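Local coordinates for protein benzoate 1,2-dioxygenase beta subunit (Burkholderia mallei ATCC 23344, PDB 3E99) that probably serves as the non-catalytic, trimer-forming beta subunit of a benzoate 1,2-dioxygenase, an aromatic-ring dihydroxylating oxygenase, with an NTF2-like fold, at residues A8-F13 and V97-A102; R16-L21 and H92-V97; D31-D36 and S130-D135; F111-L116 and V148-D153. All blocks are in the same frame, centred on the assembly; numbering follows the deposited sequence.

Contact 1: residues A8-F13 and V97-A102; sequences ADIQAF and VERESA
Arg99, on strand 97-102, lays the aliphatic part of its side chain across the end of Ile10 on helix 8-13, the two side chains crossing at about a right angle. Its CB leaves the strand beside the helix rather than straight at it. With chi1 at -66°, CG swings next to the backbone N and comes within 3.9 Å of Ile10 CD1. Arg99 CD is equally near, 3.9 Å from Ile10 CD1, so one methyl meets two methylenes. The chain then bends at chi3 (56°), and Arg99 NE still passes 4.0 Å from Ile10 CD1, the methyl lying oblique to the guanidinium group. Arginine suits such a margin, because its methylenes can cover an apolar residue while its charged end stays at the surface. A second touch is made where Gln11 NE2 slides past Val97, 3.9 Å from Val97 CB. This is van der Waals contact, since the valine offers the amide no polar side-chain partner. As in NTF2-like folds, helix 7-22 packs on the concave face of the curved sheet: Ile10 continues inward onto Val109 and Ile134 of the next strands, and Leu7 on the same helix touches both Val97 and Arg99.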
loop_
_atom_site.group_PDB
_atom_site.type_symbol
_atom_site.label_atom_id
_atom_site.label_comp_id
_atom_site.label_asym_id
_atom_site.label_seq_id
_atom_site.Cartn_x
_atom_site.Cartn_y
_atom_site.Cartn_z
ATOM N N ALA A 8 -13.656 6.939 -3.868
ATOM C CA ALA A 8 -13.845 5.499 -3.946
ATOM C C ALA A 8 -14.139 5.021 -5.365
ATOM O O ALA A 8 -13.629 3.989 -5.775
ATOM C CB ALA A 8 -14.894 4.997 -2.960
ATOM N N ASP A 9 -14.944 5.770 -6.117
ATOM C CA ASP A 9 -15.188 5.417 -7.513
ATOM C C ASP A 9 -13.885 5.453 -8.333
ATOM O O ASP A 9 -13.624 4.580 -9.171
ATOM C CB ASP A 9 -16.195 6.357 -8.131
ATOM C CG ASP A 9 -17.541 6.254 -7.491
ATOM O OD1 ASP A 9 -17.960 5.124 -7.131
ATOM O OD2 ASP A 9 -18.157 7.318 -7.323
ATOM N N ILE A 10 -13.085 6.482 -8.097
ATOM C CA ILE A 10 -11.803 6.620 -8.753
ATOM C C ILE A 10 -10.857 5.477 -8.385
ATOM O O ILE A 10 -10.200 4.920 -9.246
ATOM C CB ILE A 10 -11.156 7.999 -8.474
ATOM C CG1 ILE A 10 -12.029 9.153 -9.016
ATOM C CG2 ILE A 10 -9.730 8.077 -9.105
ATOM C CD1 ILE A 10 -11.675 10.545 -8.503
ATOM N N GLN A 11 -10.776 5.141 -7.091
ATOM C CA GLN A 11 -9.949 4.043 -6.602
ATOM C C GLN A 11 -10.370 2.704 -7.234
ATOM O O GLN A 11 -9.530 1.904 -7.670
ATOM C CB GLN A 11 -9.971 4.007 -5.055
ATOM C CG GLN A 11 -9.147 5.137 -4.435
ATOM C CD GLN A 11 -9.261 5.235 -2.923
ATOM O OE1 GLN A 11 -10.344 5.152 -2.367
ATOM N NE2 GLN A 11 -8.140 5.440 -2.259
ATOM N N ALA A 12 -11.670 2.495 -7.373
ATOM C CA ALA A 12 -12.176 1.259 -7.942
ATOM C C ALA A 12 -11.636 1.108 -9.347
ATOM O O ALA A 12 -11.180 0.030 -9.752
ATOM C CB ALA A 12 -13.723 1.233 -7.923
ATOM N N PHE A 13 -11.663 2.206 -10.095
ATOM C CA PHE A 13 -11.130 2.230 -11.434
ATOM C C PHE A 13 -9.629 2.002 -11.512
ATOM O O PHE A 13 -9.146 1.197 -12.354
ATOM C CB PHE A 13 -11.437 3.532 -12.106
ATOM C CG PHE A 13 -10.850 3.625 -13.467
ATOM C CD1 PHE A 13 -11.313 2.803 -14.475
ATOM C CD2 PHE A 13 -9.795 4.493 -13.728
ATOM C CE1 PHE A 13 -10.764 2.872 -15.719
ATOM C CE2 PHE A 13 -9.238 4.545 -14.963
ATOM C CZ PHE A 13 -9.705 3.727 -15.957
ATOM N N VAL A 97 -3.826 7.982 -2.618
ATOM C CA VAL A 97 -4.573 8.598 -3.714
ATOM C C VAL A 97 -5.208 9.925 -3.253
ATOM O O VAL A 97 -5.931 9.956 -2.287
ATOM C CB VAL A 97 -5.666 7.697 -4.269
ATOM C CG1 VAL A 97 -6.347 8.427 -5.472
ATOM C CG2 VAL A 97 -5.092 6.304 -4.699
ATOM N N GLU A 98 -4.904 10.994 -3.979
ATOM C CA GLU A 98 -5.443 12.313 -3.737
ATOM C C GLU A 98 -6.096 12.868 -4.965
ATOM O O GLU A 98 -5.491 12.890 -6.029
ATOM C CB GLU A 98 -4.341 13.260 -3.358
ATOM C CG GLU A 98 -3.683 12.898 -2.007
ATOM C CD GLU A 98 -2.597 13.864 -1.707
ATOM O OE1 GLU A 98 -2.907 14.989 -1.258
ATOM O OE2 GLU A 98 -1.454 13.543 -2.003
ATOM N N ARG A 99 -7.313 13.365 -4.804
ATOM C CA ARG A 99 -7.995 14.062 -5.886
ATOM C C ARG A 99 -7.428 15.464 -6.005
ATOM O O ARG A 99 -7.282 16.146 -5.011
ATOM C CB ARG A 99 -9.492 14.128 -5.590
ATOM C CG ARG A 99 -10.157 12.743 -5.609
ATOM C CD ARG A 99 -11.654 12.861 -5.319
ATOM N NE ARG A 99 -12.321 13.766 -6.263
ATOM C CZ ARG A 99 -13.558 14.209 -6.101
ATOM N NH1 ARG A 99 -14.263 13.829 -5.037
ATOM N NH2 ARG A 99 -14.088 15.057 -6.995
ATOM N N GLU A 100 -7.122 15.892 -7.227
ATOM C CA GLU A 100 -6.547 17.210 -7.449
ATOM C C GLU A 100 -7.535 18.204 -8.053
ATOM O O GLU A 100 -7.567 19.365 -7.638
ATOM C CB GLU A 100 -5.345 17.071 -8.348
ATOM C CG GLU A 100 -4.192 16.425 -7.651
ATOM C CD GLU A 100 -2.949 16.434 -8.498
ATOM O OE1 GLU A 100 -3.066 16.278 -9.724
ATOM O OE2 GLU A 100 -1.871 16.604 -7.927
ATOM N N SER A 101 -8.308 17.763 -9.037
ATOM C CA SER A 101 -9.326 18.621 -9.654
ATOM C C SER A 101 -10.390 17.810 -10.349
ATOM O O SER A 101 -10.234 16.612 -10.517
ATOM C CB SER A 101 -8.678 19.546 -10.654
ATOM O OG SER A 101 -8.137 18.774 -11.712
ATOM N N ALA A 102 -11.473 18.494 -10.729
ATOM C CA ALA A 102 -12.537 17.967 -11.563
ATOM C C ALA A 102 -12.986 19.036 -12.532
ATOM O O ALA A 102 -13.131 20.208 -12.175
ATOM C CB ALA A 102 -13.713 17.495 -10.726
#

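Contact 2: residues R16-L21 and H92-V97; sequences RESRLL and HNIANV
Ser18 and Leu21, one turn apart on helix 16-21, both press on His92 of strand 92-97. Just before them, Glu17 turns its carboxylate to the interior, where Trp29 NE1 donates to it and the hydroxyls of Tyr33 and Tyr132 are hydrogen-bonded to it. Ser18 brings the backbones close: its CB lies 3.6 Å from His92 CB, an approach that a small residue allows. Its carbonyl oxygen sits over one face of the imidazole, 3.9 Å above the plane and offset toward the rim. Chi1 of 57° leaves OG flanked by both backbone neighbours of CA, from where it bonds back to Leu14 O of its own helix; the same OG passes Ile94 CG1 at 4.1 Å. Leu21 follows, its CD1 oblique to the ring and 3.7 Å from His92 NE2. Both ring nitrogens of this buried histidine have partners: ND1 bonds to Asp22 and NE2 to the C-terminal carboxylate of Ile164. Two carboxylates so placed would probably favour a protonated ring. The short axes run nearly antiparallel, at 164° and 8.9 Å apart. Along one edge, strand 89-103 pairs with strand 106-119, while Leu21 also packs on Trp26 and Trp29 of helix 26-30, and Asn96 of the third subunit touches Ser18.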
loop_
_atom_site.group_PDB
_atom_site.type_symbol
_atom_site.label_atom_id
_atom_site.label_comp_id
_atom_site.label_asym_id
_atom_site.label_seq_id
_atom_site.Cartn_x
_atom_site.Cartn_y
_atom_site.Cartn_z
ATOM N N ARG A 16 -8.950 -1.643 -10.873
ATOM C CA ARG A 16 -9.285 -2.459 -12.028
ATOM C C ARG A 16 -8.234 -2.313 -13.124
ATOM O O ARG A 16 -7.749 -3.307 -13.655
ATOM C CB ARG A 16 -10.661 -2.065 -12.595
ATOM C CG ARG A 16 -10.985 -2.807 -13.868
ATOM C CD ARG A 16 -12.471 -2.866 -14.207
ATOM N NE ARG A 16 -12.604 -3.803 -15.322
ATOM C CZ ARG A 16 -12.599 -3.474 -16.605
ATOM N NH1 ARG A 16 -12.556 -2.201 -16.996
ATOM N NH2 ARG A 16 -12.674 -4.434 -17.501
ATOM N N GLU A 17 -7.901 -1.066 -13.472
ATOM C CA GLU A 17 -6.920 -0.815 -14.523
ATOM C C GLU A 17 -5.610 -1.550 -14.273
ATOM O O GLU A 17 -5.104 -2.263 -15.140
ATOM C CB GLU A 17 -6.721 0.675 -14.741
ATOM C CG GLU A 17 -5.783 1.037 -15.891
ATOM C CD GLU A 17 -4.445 1.571 -15.444
ATOM O OE1 GLU A 17 -4.368 2.270 -14.404
ATOM O OE2 GLU A 17 -3.435 1.269 -16.115
ATOM N N SER A 18 -5.094 -1.429 -13.066
ATOM C CA SER A 18 -3.845 -2.098 -12.692
ATOM C C SER A 18 -4.000 -3.625 -12.608
ATOM O O SER A 18 -3.071 -4.356 -12.978
ATOM C CB SER A 18 -3.246 -1.477 -11.402
ATOM O OG SER A 18 -4.158 -1.542 -10.347
ATOM N N ARG A 19 -5.162 -4.119 -12.171
ATOM C CA ARG A 19 -5.452 -5.547 -12.197
ATOM C C ARG A 19 -5.386 -6.123 -13.611
ATOM O O ARG A 19 -4.898 -7.255 -13.825
ATOM C CB ARG A 19 -6.832 -5.874 -11.584
ATOM C CG ARG A 19 -7.250 -7.335 -11.743
ATOM C CD ARG A 19 -8.408 -7.678 -10.868
ATOM N NE ARG A 19 -9.482 -6.714 -10.949
ATOM C CZ ARG A 19 -10.366 -6.625 -11.934
ATOM N NH1 ARG A 19 -10.320 -7.437 -12.965
ATOM N NH2 ARG A 19 -11.341 -5.741 -11.863
ATOM N N LEU A 20 -5.879 -5.369 -14.593
ATOM C CA LEU A 20 -5.869 -5.885 -15.960
ATOM C C LEU A 20 -4.422 -6.119 -16.468
ATOM O O LEU A 20 -4.177 -7.069 -17.219
ATOM C CB LEU A 20 -6.694 -4.988 -16.892
ATOM C CG LEU A 20 -8.180 -4.958 -16.496
ATOM C CD1 LEU A 20 -8.930 -3.930 -17.329
ATOM C CD2 LEU A 20 -8.857 -6.332 -16.560
ATOM N N LEU A 21 -3.468 -5.319 -16.011
ATOM C CA LEU A 21 -2.051 -5.543 -16.305
ATOM C C LEU A 21 -1.518 -6.741 -15.552
ATOM O O LEU A 21 -0.811 -7.576 -16.103
ATOM C CB LEU A 21 -1.186 -4.314 -15.930
ATOM C CG LEU A 21 -1.345 -3.065 -16.750
ATOM C CD1 LEU A 21 -0.658 -1.870 -16.064
ATOM C CD2 LEU A 21 -0.790 -3.335 -18.154
ATOM N N HIS A 92 0.571 -4.741 -8.694
ATOM C CA HIS A 92 0.453 -3.304 -8.484
ATOM C C HIS A 92 -0.141 -3.004 -7.110
ATOM O O HIS A 92 -1.026 -3.732 -6.628
ATOM C CB HIS A 92 -0.453 -2.669 -9.552
ATOM C CG HIS A 92 0.186 -2.565 -10.893
ATOM N ND1 HIS A 92 0.586 -3.670 -11.614
ATOM C CD2 HIS A 92 0.505 -1.481 -11.645
ATOM C CE1 HIS A 92 1.152 -3.264 -12.733
ATOM N NE2 HIS A 92 1.097 -1.946 -12.785
ATOM N N ASN A 93 0.341 -1.901 -6.512
ATOM C CA ASN A 93 -0.075 -1.452 -5.185
ATOM C C ASN A 93 -0.209 0.046 -5.233
ATOM O O ASN A 93 0.794 0.767 -5.311
ATOM C CB ASN A 93 0.933 -1.850 -4.108
ATOM C CG ASN A 93 1.155 -3.376 -4.028
ATOM O OD1 ASN A 93 0.428 -4.121 -3.323
ATOM N ND2 ASN A 93 2.213 -3.837 -4.701
ATOM N N ILE A 94 -1.450 0.512 -5.266
ATOM C CA ILE A 94 -1.769 1.930 -5.495
ATOM C C ILE A 94 -2.070 2.505 -4.129
ATOM O O ILE A 94 -2.962 1.987 -3.430
ATOM C CB ILE A 94 -3.011 2.077 -6.408
ATOM C CG1 ILE A 94 -2.836 1.393 -7.801
ATOM C CG2 ILE A 94 -3.467 3.587 -6.541
ATOM C CD1 ILE A 94 -1.681 1.855 -8.539
ATOM N N ALA A 95 -1.373 3.590 -3.772
ATOM C CA ALA A 95 -1.398 4.157 -2.409
ATOM C C ALA A 95 -1.534 5.680 -2.461
ATOM O O ALA A 95 -1.165 6.345 -3.429
ATOM C CB ALA A 95 -0.083 3.801 -1.667
ATOM N N ASN A 96 -2.051 6.227 -1.390
ATOM C CA ASN A 96 -1.985 7.659 -1.126
ATOM C C ASN A 96 -2.659 8.453 -2.240
ATOM O O ASN A 96 -2.150 9.464 -2.736
ATOM C CB ASN A 96 -0.524 8.121 -0.920
ATOM C CG ASN A 96 0.137 7.576 0.354
ATOM O OD1 ASN A 96 -0.088 6.450 0.787
ATOM N ND2 ASN A 96 1.033 8.385 0.923
ATOM N N VAL A 97 -3.826 7.982 -2.618
ATOM C CA VAL A 97 -4.573 8.598 -3.714
ATOM C C VAL A 97 -5.208 9.925 -3.253
ATOM O O VAL A 97 -5.931 9.956 -2.287
ATOM C CB VAL A 97 -5.666 7.697 -4.269
ATOM C CG1 VAL A 97 -6.347 8.427 -5.472
ATOM C CG2 VAL A 97 -5.092 6.304 -4.699
#

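Contact 3: residues D31-D36 and S130-D135; sequences DCYRAD and SRYAID
Arg34 and Asp135 are joined by a salt bridge, Arg34 NH1 to Asp135 OD2 at 2.7 Å. The bond is short but bent, with an N-H...O angle of 135°. Asp135 OD2 lies close to the guanidinium plane, at its edge, yet NH1 comes to that oxygen from above the carboxylate, the two planes standing 88° apart. The same guanidinium holds a second acid within its own segment. Arg34 NE meets Asp36 OD1 at 2.8 Å and Arg34 NH2 meets Asp36 OD2 at 3.1 Å, a side-on grip in which each oxygen uses its syn lone pair. The bend of the arginine chain at chi3 (66°) turns the group so that it can serve both acids. Arginine suits this place because its planar head offers several N-H bonds in different directions. The resulting salt-bridge network joins the corner after short strand 33-34 to the end of strand 122-135, beside Val144 of strand 142-150. Asp135 OD1 in turn bonds to Ser137.

The other meeting is of hydroxyls: Tyr33 OH and Tyr132 OH stand 4.0 Å apart, too far to bond directly, with the side chains roughly perpendicular. Both hydroxyls are instead hydrogen-bonded to Glu17 of helix 7-22 and to Lys146 of strand 142-150.

With two carboxylates around it, Arg34 would be expected to stay charged, its rotation fixed by bonds at three nitrogens; the buried phenols are likewise satisfied.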
loop_
_atom_site.group_PDB
_atom_site.type_symbol
_atom_site.label_atom_id
_atom_site.label_comp_id
_atom_site.label_asym_id
_atom_site.label_seq_id
_atom_site.Cartn_x
_atom_site.Cartn_y
_atom_site.Cartn_z
ATOM N N ASP A 31 -8.765 -0.898 -23.148
ATOM C CA ASP A 31 -10.080 -0.246 -23.109
ATOM C C ASP A 31 -10.308 0.655 -21.909
ATOM O O ASP A 31 -11.324 1.325 -21.859
ATOM C CB ASP A 31 -11.214 -1.266 -23.182
ATOM C CG ASP A 31 -11.510 -1.706 -24.599
ATOM O OD1 ASP A 31 -11.191 -0.955 -25.561
ATOM O OD2 ASP A 31 -12.065 -2.815 -24.730
ATOM N N CYS A 32 -9.369 0.702 -20.968
ATOM C CA CYS A 32 -9.436 1.685 -19.880
ATOM C C CYS A 32 -8.912 3.032 -20.327
ATOM O O CYS A 32 -8.986 3.999 -19.537
ATOM C CB CYS A 32 -8.597 1.231 -18.663
ATOM S SG CYS A 32 -9.155 -0.297 -17.933
ATOM N N TYR A 33 -8.369 3.085 -21.555
ATOM C CA TYR A 33 -7.757 4.285 -22.115
ATOM C C TYR A 33 -8.557 4.849 -23.282
ATOM O O TYR A 33 -8.966 4.119 -24.175
ATOM C CB TYR A 33 -6.304 4.049 -22.579
ATOM C CG TYR A 33 -5.344 3.794 -21.409
ATOM C CD1 TYR A 33 -5.309 2.566 -20.766
ATOM C CD2 TYR A 33 -4.475 4.786 -20.962
ATOM C CE1 TYR A 33 -4.431 2.328 -19.705
ATOM C CE2 TYR A 33 -3.588 4.560 -19.917
ATOM C CZ TYR A 33 -3.598 3.359 -19.253
ATOM O OH TYR A 33 -2.703 3.151 -18.201
ATOM N N ARG A 34 -8.781 6.151 -23.257
ATOM C CA ARG A 34 -9.467 6.815 -24.374
ATOM C C ARG A 34 -8.569 6.754 -25.613
ATOM O O ARG A 34 -7.340 6.813 -25.516
ATOM C CB ARG A 34 -9.846 8.252 -24.015
ATOM C CG ARG A 34 -11.225 8.608 -24.523
ATOM C CD ARG A 34 -11.831 9.843 -23.856
ATOM N NE ARG A 34 -11.081 11.047 -24.180
ATOM C CZ ARG A 34 -11.460 12.263 -23.811
ATOM N NH1 ARG A 34 -12.550 12.426 -23.081
ATOM N NH2 ARG A 34 -10.736 13.314 -24.144
ATOM N N ALA A 35 -9.173 6.653 -26.802
ATOM C CA ALA A 35 -8.364 6.554 -28.020
ATOM C C ALA A 35 -7.335 7.700 -28.123
ATOM O O ALA A 35 -6.241 7.516 -28.651
ATOM C CB ALA A 35 -9.262 6.496 -29.255
ATOM N N ASP A 36 -7.675 8.865 -27.578
ATOM C CA ASP A 36 -6.777 10.031 -27.594
ATOM C C ASP A 36 -5.942 10.181 -26.309
ATOM O O ASP A 36 -5.401 11.252 -26.051
ATOM C CB ASP A 36 -7.573 11.318 -27.828
ATOM C CG ASP A 36 -8.491 11.669 -26.684
ATOM O OD1 ASP A 36 -8.854 10.776 -25.885
ATOM O OD2 ASP A 36 -8.870 12.852 -26.603
ATOM N N SER A 130 2.160 8.838 -9.855
ATOM C CA SER A 130 1.458 9.002 -11.098
ATOM C C SER A 130 0.363 10.033 -10.949
ATOM O O SER A 130 -0.144 10.222 -9.829
ATOM C CB SER A 130 0.873 7.649 -11.567
ATOM O OG SER A 130 1.907 6.830 -12.055
ATOM N N ARG A 131 0.076 10.732 -12.060
ATOM C CA ARG A 131 -1.063 11.609 -12.214
ATOM C C ARG A 131 -1.935 11.112 -13.357
ATOM O O ARG A 131 -1.480 10.881 -14.470
ATOM C CB ARG A 131 -0.625 13.068 -12.456
ATOM C CG ARG A 131 -1.769 14.029 -12.550
ATOM C CD ARG A 131 -1.326 15.501 -12.566
ATOM N NE ARG A 131 -0.817 15.899 -11.252
ATOM C CZ ARG A 131 0.480 16.088 -10.945
ATOM N NH1 ARG A 131 1.427 15.957 -11.854
ATOM N NH2 ARG A 131 0.809 16.416 -9.708
ATOM N N TYR A 132 -3.207 10.900 -13.065
ATOM C CA TYR A 132 -4.179 10.496 -14.071
ATOM C C TYR A 132 -5.261 11.580 -14.233
ATOM O O TYR A 132 -5.734 12.121 -13.246
ATOM C CB TYR A 132 -4.879 9.214 -13.652
ATOM C CG TYR A 132 -4.205 7.886 -13.900
ATOM C CD1 TYR A 132 -2.825 7.738 -13.854
ATOM C CD2 TYR A 132 -4.994 6.723 -13.990
ATOM C CE1 TYR A 132 -2.244 6.483 -14.031
ATOM C CE2 TYR A 132 -4.427 5.468 -14.104
ATOM C CZ TYR A 132 -3.064 5.347 -14.150
ATOM O OH TYR A 132 -2.518 4.088 -14.290
ATOM N N ALA A 133 -5.647 11.875 -15.474
ATOM C CA ALA A 133 -6.935 12.514 -15.778
ATOM C C ALA A 133 -7.829 11.455 -16.387
ATOM O O ALA A 133 -7.442 10.805 -17.373
ATOM C CB ALA A 133 -6.756 13.673 -16.757
ATOM N N ILE A 134 -9.015 11.286 -15.816
ATOM C CA ILE A 134 -9.910 10.203 -16.182
ATOM C C ILE A 134 -11.283 10.782 -16.512
ATOM O O ILE A 134 -11.861 11.489 -15.693
ATOM C CB ILE A 134 -10.089 9.200 -15.030
ATOM C CG1 ILE A 134 -8.754 8.669 -14.523
ATOM C CG2 ILE A 134 -10.977 8.053 -15.473
ATOM C CD1 ILE A 134 -8.812 8.154 -13.096
ATOM N N ASP A 135 -11.794 10.432 -17.689
ATOM C CA ASP A 135 -13.105 10.854 -18.170
ATOM C C ASP A 135 -14.185 9.874 -17.732
ATOM O O ASP A 135 -14.191 8.685 -18.134
ATOM C CB ASP A 135 -13.063 10.942 -19.699
ATOM C CG ASP A 135 -14.391 11.379 -20.312
ATOM O OD1 ASP A 135 -15.343 11.770 -19.592
ATOM O OD2 ASP A 135 -14.460 11.321 -21.541
#

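Contact 4: residues F111-L116 and V148-D153; sequences FNWHTL and VVLKND
Lys151 NZ reaches Asn112 through a water molecule: it donates to the water at 2.9 Å, and the water gives a weak bond of 3.1 Å to Asn112 OD1. Lys151 NZ also bonds to Thr90 O of the second subunit, and Asn112 ND2 to His92 O of that subunit, so this polar edge belongs to the interface. A long lysine, extended beyond CG, suits the span. Strands 106-119 and 142-150 are not neighbours in the curved NTF2-like sheet; strand 122-135 runs between them, antiparallel to both, and Trp113 bridges the gap. Its chi1 of 56° tucks CG over the strand's own backbone, sending the indole over the middle strand. There Trp113 CZ2 packs 3.5 Å from Val148 CG1, the two side chains set nearly square to each other, and Trp113 CH2 lies 3.9 Å from Leu150 CD1. Both methyls sit oblique to the ring. Val148 and Leu150 pass on to Met41 of strand 37-42, while Trp113 also touches Ile164.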
loop_
_atom_site.group_PDB
_atom_site.type_symbol
_atom_site.label_atom_id
_atom_site.label_comp_id
_atom_site.label_asym_id
_atom_site.label_seq_id
_atom_site.Cartn_x
_atom_site.Cartn_y
_atom_site.Cartn_z
ATOM N N PHE A 111 -1.213 9.763 -7.197
ATOM C CA PHE A 111 -1.085 8.624 -6.282
ATOM C C PHE A 111 0.342 8.087 -6.313
ATOM O O PHE A 111 1.085 8.356 -7.264
ATOM C CB PHE A 111 -2.146 7.488 -6.539
ATOM C CG PHE A 111 -2.096 6.868 -7.912
ATOM C CD1 PHE A 111 -1.204 5.833 -8.219
ATOM C CD2 PHE A 111 -2.859 7.377 -8.926
ATOM C CE1 PHE A 111 -1.145 5.312 -9.461
ATOM C CE2 PHE A 111 -2.778 6.870 -10.182
ATOM C CZ PHE A 111 -1.928 5.823 -10.465
ATOM N N ASN A 112 0.754 7.373 -5.251
ATOM C CA ASN A 112 2.047 6.676 -5.248
ATOM C C ASN A 112 1.795 5.226 -5.593
ATOM O O ASN A 112 0.686 4.714 -5.409
ATOM C CB ASN A 112 2.712 6.797 -3.865
ATOM C CG ASN A 112 3.102 8.219 -3.540
ATOM O OD1 ASN A 112 3.130 9.065 -4.444
ATOM N ND2 ASN A 112 3.416 8.500 -2.262
ATOM N N TRP A 113 2.813 4.526 -6.046
ATOM C CA TRP A 113 2.615 3.148 -6.423
ATOM C C TRP A 113 3.934 2.405 -6.301
ATOM O O TRP A 113 5.028 2.989 -6.187
ATOM C CB TRP A 113 2.027 3.071 -7.865
ATOM C CG TRP A 113 2.894 3.783 -8.823
ATOM C CD1 TRP A 113 2.729 5.082 -9.271
ATOM C CD2 TRP A 113 4.062 3.287 -9.474
ATOM N NE1 TRP A 113 3.713 5.403 -10.133
ATOM C CE2 TRP A 113 4.549 4.332 -10.294
ATOM C CE3 TRP A 113 4.742 2.054 -9.480
ATOM C CZ2 TRP A 113 5.686 4.209 -11.055
ATOM C CZ3 TRP A 113 5.847 1.926 -10.254
ATOM C CH2 TRP A 113 6.322 2.997 -11.045
ATOM N N HIS A 114 3.801 1.095 -6.221
ATOM C CA HIS A 114 4.891 0.183 -5.995
ATOM C C HIS A 114 4.422 -1.110 -6.657
ATOM O O HIS A 114 3.451 -1.741 -6.260
ATOM C CB HIS A 114 5.179 -0.016 -4.496
ATOM C CG HIS A 114 6.240 -1.028 -4.192
ATOM N ND1 HIS A 114 6.254 -1.772 -3.030
ATOM C CD2 HIS A 114 7.326 -1.424 -4.902
ATOM C CE1 HIS A 114 7.316 -2.565 -3.026
ATOM N NE2 HIS A 114 7.973 -2.386 -4.163
ATOM N N THR A 115 5.104 -1.473 -7.724
ATOM C CA THR A 115 4.848 -2.683 -8.391
ATOM C C THR A 115 5.953 -3.627 -8.025
ATOM O O THR A 115 7.129 -3.305 -8.176
ATOM C CB THR A 115 4.870 -2.475 -9.914
ATOM O OG1 THR A 115 3.921 -1.458 -10.234
ATOM C CG2 THR A 115 4.463 -3.795 -10.606
ATOM N N LEU A 116 5.558 -4.812 -7.596
ATOM C CA LEU A 116 6.485 -5.868 -7.298
ATOM C C LEU A 116 6.414 -6.856 -8.482
ATOM O O LEU A 116 5.365 -7.049 -9.052
ATOM C CB LEU A 116 6.076 -6.500 -5.975
ATOM C CG LEU A 116 6.502 -5.698 -4.744
ATOM C CD1 LEU A 116 5.615 -6.019 -3.559
ATOM C CD2 LEU A 116 8.000 -5.905 -4.425
ATOM N N VAL A 148 3.648 9.430 -15.354
ATOM C CA VAL A 148 4.273 8.505 -14.423
ATOM C C VAL A 148 5.672 8.964 -14.142
ATOM O O VAL A 148 6.479 9.085 -15.060
ATOM C CB VAL A 148 4.392 7.078 -14.996
ATOM C CG1 VAL A 148 5.059 6.137 -13.964
ATOM C CG2 VAL A 148 3.072 6.541 -15.424
ATOM N N VAL A 149 5.952 9.186 -12.881
ATOM C CA VAL A 149 7.293 9.455 -12.358
ATOM C C VAL A 149 7.856 8.182 -11.709
ATOM O O VAL A 149 7.372 7.708 -10.645
ATOM C CB VAL A 149 7.215 10.648 -11.366
ATOM C CG1 VAL A 149 8.574 10.984 -10.711
ATOM C CG2 VAL A 149 6.649 11.849 -12.118
ATOM N N LEU A 150 8.854 7.598 -12.383
ATOM C CA LEU A 150 9.581 6.449 -11.846
ATOM C C LEU A 150 10.718 6.948 -11.009
ATOM O O LEU A 150 11.668 7.582 -11.506
ATOM C CB LEU A 150 10.127 5.578 -12.948
ATOM C CG LEU A 150 10.979 4.382 -12.549
ATOM C CD1 LEU A 150 10.133 3.336 -11.896
ATOM C CD2 LEU A 150 11.659 3.871 -13.788
ATOM N N LYS A 151 10.664 6.640 -9.728
ATOM C CA LYS A 151 11.693 7.120 -8.844
ATOM C C LYS A 151 12.969 6.293 -8.816
ATOM O O LYS A 151 14.040 6.856 -8.624
ATOM C CB LYS A 151 11.151 7.392 -7.444
ATOM C CG LYS A 151 10.246 8.620 -7.391
ATOM C CD LYS A 151 9.736 8.931 -5.997
ATOM C CE LYS A 151 8.971 10.250 -6.032
ATOM N NZ LYS A 151 8.395 10.687 -4.753
ATOM N N ASN A 152 12.881 4.982 -9.014
ATOM C CA ASN A 152 14.089 4.175 -9.034
ATOM C C ASN A 152 14.420 3.862 -10.475
ATOM O O ASN A 152 14.200 2.767 -10.965
ATOM C CB ASN A 152 13.992 2.928 -8.132
ATOM C CG ASN A 152 12.917 1.954 -8.561
ATOM O OD1 ASN A 152 11.793 2.322 -8.931
ATOM N ND2 ASN A 152 13.262 0.708 -8.522
ATOM N N ASP A 153 14.887 4.884 -11.166
ATOM C CA ASP A 153 15.010 4.811 -12.614
ATOM C C ASP A 153 16.291 4.116 -13.099
ATOM O O ASP A 153 16.282 3.543 -14.184
ATOM C CB ASP A 153 14.857 6.195 -13.257
ATOM C CG ASP A 153 15.923 7.153 -12.851
ATOM O OD1 ASP A 153 16.363 7.114 -11.676
ATOM O OD2 ASP A 153 16.315 7.962 -13.709
HETATM O O HOH W 1 6.170 8.806 -4.867
#

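Contacts 1 and 2 join the same two elements, helix 7-22 and strand 89-103, at successive places, but contact 1 is apolar packing at the margin, whereas contact 2 is buried. Contact 4 is also buried, yet joins strand to strand within the sheet. Contact 3 is partly buried and ionic on its outer side, while on its inner side contacts 2 and 3 share the Glu17 cluster. Contacts 1, 2 and 4 all touch neighbouring subunits, whereas no other chain touches the segments of contact 3. A salt bridge from Glu100 to Arg131 ties the segments of contacts 1 and 3, and the Tyr132 and Phe111 rings, edge-to-face, link those of contacts 3 and 4.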